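Local coordinates for IMC sub-compartment protein ISP1 (Toxoplasma gondii, PDB 4CHM), which is a protein of the parasite's inner membrane complex with a pleckstrin homology fold, belonging to a group critical for replication, at residues Arg35-Ile39 and Ile51-Asp55; Glu88-Leu93 and Lys112-Val116. All blocks are in the same frame, centred on the assembly; numbering follows the deposited sequence.

Contact 1. Residues Arg35-Ile39 and Ile51-Asp55; sequences RLQCI and ISCED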
# COMPACT_ATOMS: atom_id res chain seq x y z
N ARG A 35 12.74 -8.97 -0.75
CA ARG A 35 12.26 -7.59 -0.73
C ARG A 35 12.67 -6.88 -2.02
O ARG A 35 13.82 -6.80 -2.29
CB ARG A 35 12.88 -6.87 0.43
CG ARG A 35 12.14 -6.93 1.72
CD ARG A 35 13.06 -6.66 2.89
NE ARG A 35 13.94 -7.77 2.99
CZ ARG A 35 13.89 -8.67 3.95
NH1 ARG A 35 13.05 -8.54 4.91
NH2 ARG A 35 14.72 -9.69 3.93
N LEU A 36 11.74 -6.36 -2.78
CA LEU A 36 12.06 -5.54 -3.92
C LEU A 36 11.93 -4.09 -3.57
O LEU A 36 10.97 -3.70 -3.01
CB LEU A 36 11.14 -5.81 -5.10
CG LEU A 36 11.04 -7.19 -5.73
CD1 LEU A 36 9.94 -7.26 -6.76
CD2 LEU A 36 12.35 -7.50 -6.37
N GLN A 37 12.93 -3.30 -3.90
CA GLN A 37 12.84 -1.84 -3.86
C GLN A 37 12.03 -1.35 -5.06
O GLN A 37 12.34 -1.69 -6.15
CB GLN A 37 14.18 -1.15 -3.98
CG GLN A 37 15.32 -1.52 -3.09
CD GLN A 37 16.55 -0.67 -3.36
OE1 GLN A 37 17.13 -0.70 -4.43
NE2 GLN A 37 16.92 0.10 -2.40
N CYS A 38 11.04 -0.53 -4.82
CA CYS A 38 10.13 -0.10 -5.84
C CYS A 38 9.71 1.37 -5.74
O CYS A 38 9.84 1.97 -4.72
CB CYS A 38 8.89 -0.97 -5.81
SG CYS A 38 9.08 -2.73 -5.98
N ILE A 39 9.15 1.89 -6.81
CA ILE A 39 8.43 3.15 -6.77
C ILE A 39 6.95 2.92 -6.97
O ILE A 39 6.52 2.26 -7.93
CB ILE A 39 8.94 4.09 -7.88
CG1 ILE A 39 10.45 4.38 -7.69
CG2 ILE A 39 8.06 5.34 -8.01
CD1 ILE A 39 10.78 5.19 -6.45
N ILE A 51 3.43 -0.02 -9.63
CA ILE A 51 4.52 -0.47 -8.80
C ILE A 51 5.68 -0.84 -9.75
O ILE A 51 5.54 -1.70 -10.61
CB ILE A 51 4.12 -1.72 -8.01
CG1 ILE A 51 2.88 -1.41 -7.15
CG2 ILE A 51 5.27 -2.21 -7.16
CD1 ILE A 51 2.28 -2.64 -6.49
N SER A 52 6.81 -0.19 -9.56
CA SER A 52 7.92 -0.32 -10.49
C SER A 52 9.10 -0.80 -9.71
O SER A 52 9.54 -0.11 -8.81
CB SER A 52 8.25 1.06 -11.08
OG SER A 52 9.35 0.98 -11.95
N CYS A 53 9.61 -1.99 -10.06
CA CYS A 53 10.75 -2.59 -9.36
C CYS A 53 11.67 -3.28 -10.35
O CYS A 53 11.21 -3.97 -11.24
CB CYS A 53 10.29 -3.66 -8.35
SG CYS A 53 8.67 -3.39 -7.61
N GLU A 54 12.97 -3.08 -10.19
CA GLU A 54 13.95 -3.72 -11.05
C GLU A 54 13.53 -3.66 -12.52
O GLU A 54 13.50 -4.69 -13.23
CB GLU A 54 14.22 -5.16 -10.56
CG GLU A 54 14.96 -5.16 -9.21
CD GLU A 54 15.03 -6.51 -8.53
OE1 GLU A 54 14.61 -7.52 -9.13
OE2 GLU A 54 15.50 -6.56 -7.36
N ASP A 55 13.23 -2.46 -13.00
CA ASP A 55 12.97 -2.18 -14.39
C ASP A 55 11.66 -2.74 -14.95
O ASP A 55 11.44 -2.76 -16.11
CB ASP A 55 14.17 -2.51 -15.29
CG ASP A 55 15.42 -1.70 -14.95
OD1 ASP A 55 15.35 -0.71 -14.23
OD2 ASP A 55 16.46 -2.08 -15.43
O HOH W 1 13.86 -1.14 -8.11
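The carbonyl oxygen of Ser52 is met twice by the neighbouring strand: Ile39 N donates to Ser52 O over 2.9 Å, lying in the carbonyl plane, and the CA-H of Cys38 approaches the same oxygen. In return Ser52 N donates to Ile39 O at 3.0 Å, here tilted 23° from the carbonyl plane. The two bonds make Ile39 and Ser52 a hydrogen-bonded antiparallel pair in the hairpin of strands 35-43 and 48-53. One step on, a covalent bond takes over, as the disulfide joins Cys38 SG to Cys53 SG with a chi3 of 102°. Cys38 SG stands beside its own backbone N (chi1 -56°), which carries it across to the other sulfur, and Ile51 CG2 packs against Cys38 SG at 4.0 Å. Beyond the disulfide the strands part, and a water bridges the gap by donating to Gln37 O at 2.5 Å and accepting from Glu54 N at 3.0 Å. Leu36 packs on the cysteine side: its CD1 rests on Cys53 CB, while CD2 meets the carboxylate of Glu54, whose extended side chain crosses that of Leu36 at about a right angle. Strand 24-29 continues the sheet through backbone bonds from Val28 to Leu36 and from Val26 to Cys38. Direct, covalent and water-mediated links thus follow one another, and the disulfide ties the two strands together just where direct backbone bonding gives way to a water-bridged link.

Contact 2. Residues Glu88-Leu93 and Lys112-Val116; sequences ESCVAL and KTCFV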
# COMPACT_ATOMS: atom_id res chain seq x y z
N GLU A 88 4.24 -3.25 11.54
CA GLU A 88 2.95 -2.54 11.33
C GLU A 88 3.10 -1.42 10.32
O GLU A 88 2.46 -0.38 10.45
CB GLU A 88 2.38 -1.97 12.65
CG GLU A 88 2.06 -3.03 13.69
CD GLU A 88 3.27 -3.43 14.54
OE1 GLU A 88 4.30 -2.67 14.58
OE2 GLU A 88 3.17 -4.48 15.22
N SER A 89 3.96 -1.64 9.31
CA SER A 89 4.13 -0.67 8.22
C SER A 89 3.63 -1.17 6.85
O SER A 89 3.87 -0.52 5.84
CB SER A 89 5.60 -0.25 8.13
OG SER A 89 5.98 0.39 9.33
N CYS A 90 2.96 -2.32 6.81
CA CYS A 90 2.57 -2.93 5.55
C CYS A 90 1.06 -2.76 5.21
O CYS A 90 0.20 -2.92 6.07
CB CYS A 90 2.94 -4.39 5.57
SG CYS A 90 2.39 -5.34 4.15
N VAL A 91 0.76 -2.44 3.96
CA VAL A 91 -0.57 -2.68 3.42
C VAL A 91 -0.45 -3.61 2.22
O VAL A 91 0.34 -3.35 1.28
CB VAL A 91 -1.26 -1.38 2.95
CG1 VAL A 91 -2.72 -1.65 2.67
CG2 VAL A 91 -1.10 -0.25 3.97
N ALA A 92 -1.28 -4.64 2.20
CA ALA A 92 -1.37 -5.52 1.01
C ALA A 92 -2.58 -5.18 0.18
O ALA A 92 -3.69 -5.07 0.72
CB ALA A 92 -1.40 -6.98 1.41
N LEU A 93 -2.40 -5.08 -1.13
CA LEU A 93 -3.51 -4.92 -2.04
C LEU A 93 -4.05 -6.27 -2.40
O LEU A 93 -3.39 -7.08 -3.07
CB LEU A 93 -3.07 -4.22 -3.33
CG LEU A 93 -2.14 -3.02 -3.21
CD1 LEU A 93 -1.69 -2.64 -4.62
CD2 LEU A 93 -2.84 -1.85 -2.51
N LYS A 112 1.77 4.08 6.47
CA LYS A 112 0.99 2.89 6.29
C LYS A 112 -0.47 3.27 6.60
O LYS A 112 -1.34 2.98 5.84
CB LYS A 112 1.47 1.81 7.26
CG LYS A 112 0.79 0.45 7.20
CD LYS A 112 -0.63 0.49 7.70
CE LYS A 112 -0.94 -0.58 8.71
NZ LYS A 112 -0.45 -0.33 10.07
N THR A 113 -0.68 3.97 7.71
CA THR A 113 -2.00 4.35 8.13
C THR A 113 -2.68 5.31 7.17
O THR A 113 -3.80 5.09 6.79
CB THR A 113 -2.02 4.95 9.54
OG1 THR A 113 -1.46 4.05 10.46
CG2 THR A 113 -3.41 5.24 9.95
N CYS A 114 -1.96 6.33 6.74
CA CYS A 114 -2.48 7.30 5.74
C CYS A 114 -2.86 6.67 4.45
O CYS A 114 -3.79 7.12 3.80
CB CYS A 114 -1.48 8.42 5.45
SG CYS A 114 -1.33 9.59 6.79
N PHE A 115 -2.05 5.71 3.98
CA PHE A 115 -2.33 5.05 2.73
C PHE A 115 -3.69 4.40 2.73
O PHE A 115 -4.40 4.41 1.70
CB PHE A 115 -1.29 3.99 2.40
CG PHE A 115 -1.45 3.39 1.02
CD1 PHE A 115 -1.19 4.17 -0.12
CD2 PHE A 115 -1.78 2.08 0.85
CE1 PHE A 115 -1.27 3.62 -1.41
CE2 PHE A 115 -1.94 1.53 -0.44
CZ PHE A 115 -1.67 2.30 -1.56
N VAL A 116 -4.00 3.71 3.82
CA VAL A 116 -5.29 3.00 3.92
C VAL A 116 -6.46 3.98 3.77
O VAL A 116 -7.36 3.76 2.96
CB VAL A 116 -5.41 2.15 5.22
CG1 VAL A 116 -6.82 1.64 5.43
CG2 VAL A 116 -4.44 0.96 5.15
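Lys112 reaches from helix 109-125 to the start of strand 90-95, where the C-terminal helix of the pleckstrin homology fold packs against its beta-sheet. Its CG points anti to the backbone N (chi1 -178°), which lays the first part of the chain over the Ser89 peptide, with Lys112 CG 3.3 Å from Ser89 C. Bends further out then turn the chain along the strand end, CE passing by Cys90 O, until Lys112 NZ donates to Glu88 O over 2.9 Å. The ammonium stands above that carbonyl plane, 53° out of it, and so does not use a lone pair. The carboxylate of Glu88 turns elsewhere, leaving the backbone oxygen as the lysine's partner in this segment.

One helical turn later Phe115 enters the hydrophobic core. Its CG, too, is anti to the backbone N (chi1 -173°), sending the ring toward the strand. Val91 CG2 approaches the ring obliquely at Phe115 CD2, whereas Leu93 CD2 comes to the edge, near the ring plane, at Phe115 CE2. The ring also meets Phe106, and Leu16 and Leu20 of helix 10-22 pack against the same side chain.

Val116 follows and completes the contact. The branched ends of Val91 and Val116 touch, and Val91 is shared by three residues of the helix. Val91 CG2 lies 3.8 Å from Lys112 CD, 4.0 Å from Phe115 CD2 and 3.7 Å from Val116 CG2.

Overall arrangement
Contacts 1 and 2 illustrate two ways in which a pleckstrin homology domain is held together, one within the sheet and one between the sheet and the C-terminal helix. Both reach the same antiparallel sheet, yet their centres are about 17 Å apart, and although their nearest atoms come within about 4 Å they do not touch. The centre of contact 1 is about 13 Å from the centre of the chain, whereas that of the buried contact 2 is about 5 Å from it. Strands 24-29 and 101-105 lie between strands 35-43 and 90-95. Ile51 of contact 1 touches Ile102, whose backbone bonds to Leu93 of contact 2, linking the two through strand 101-105.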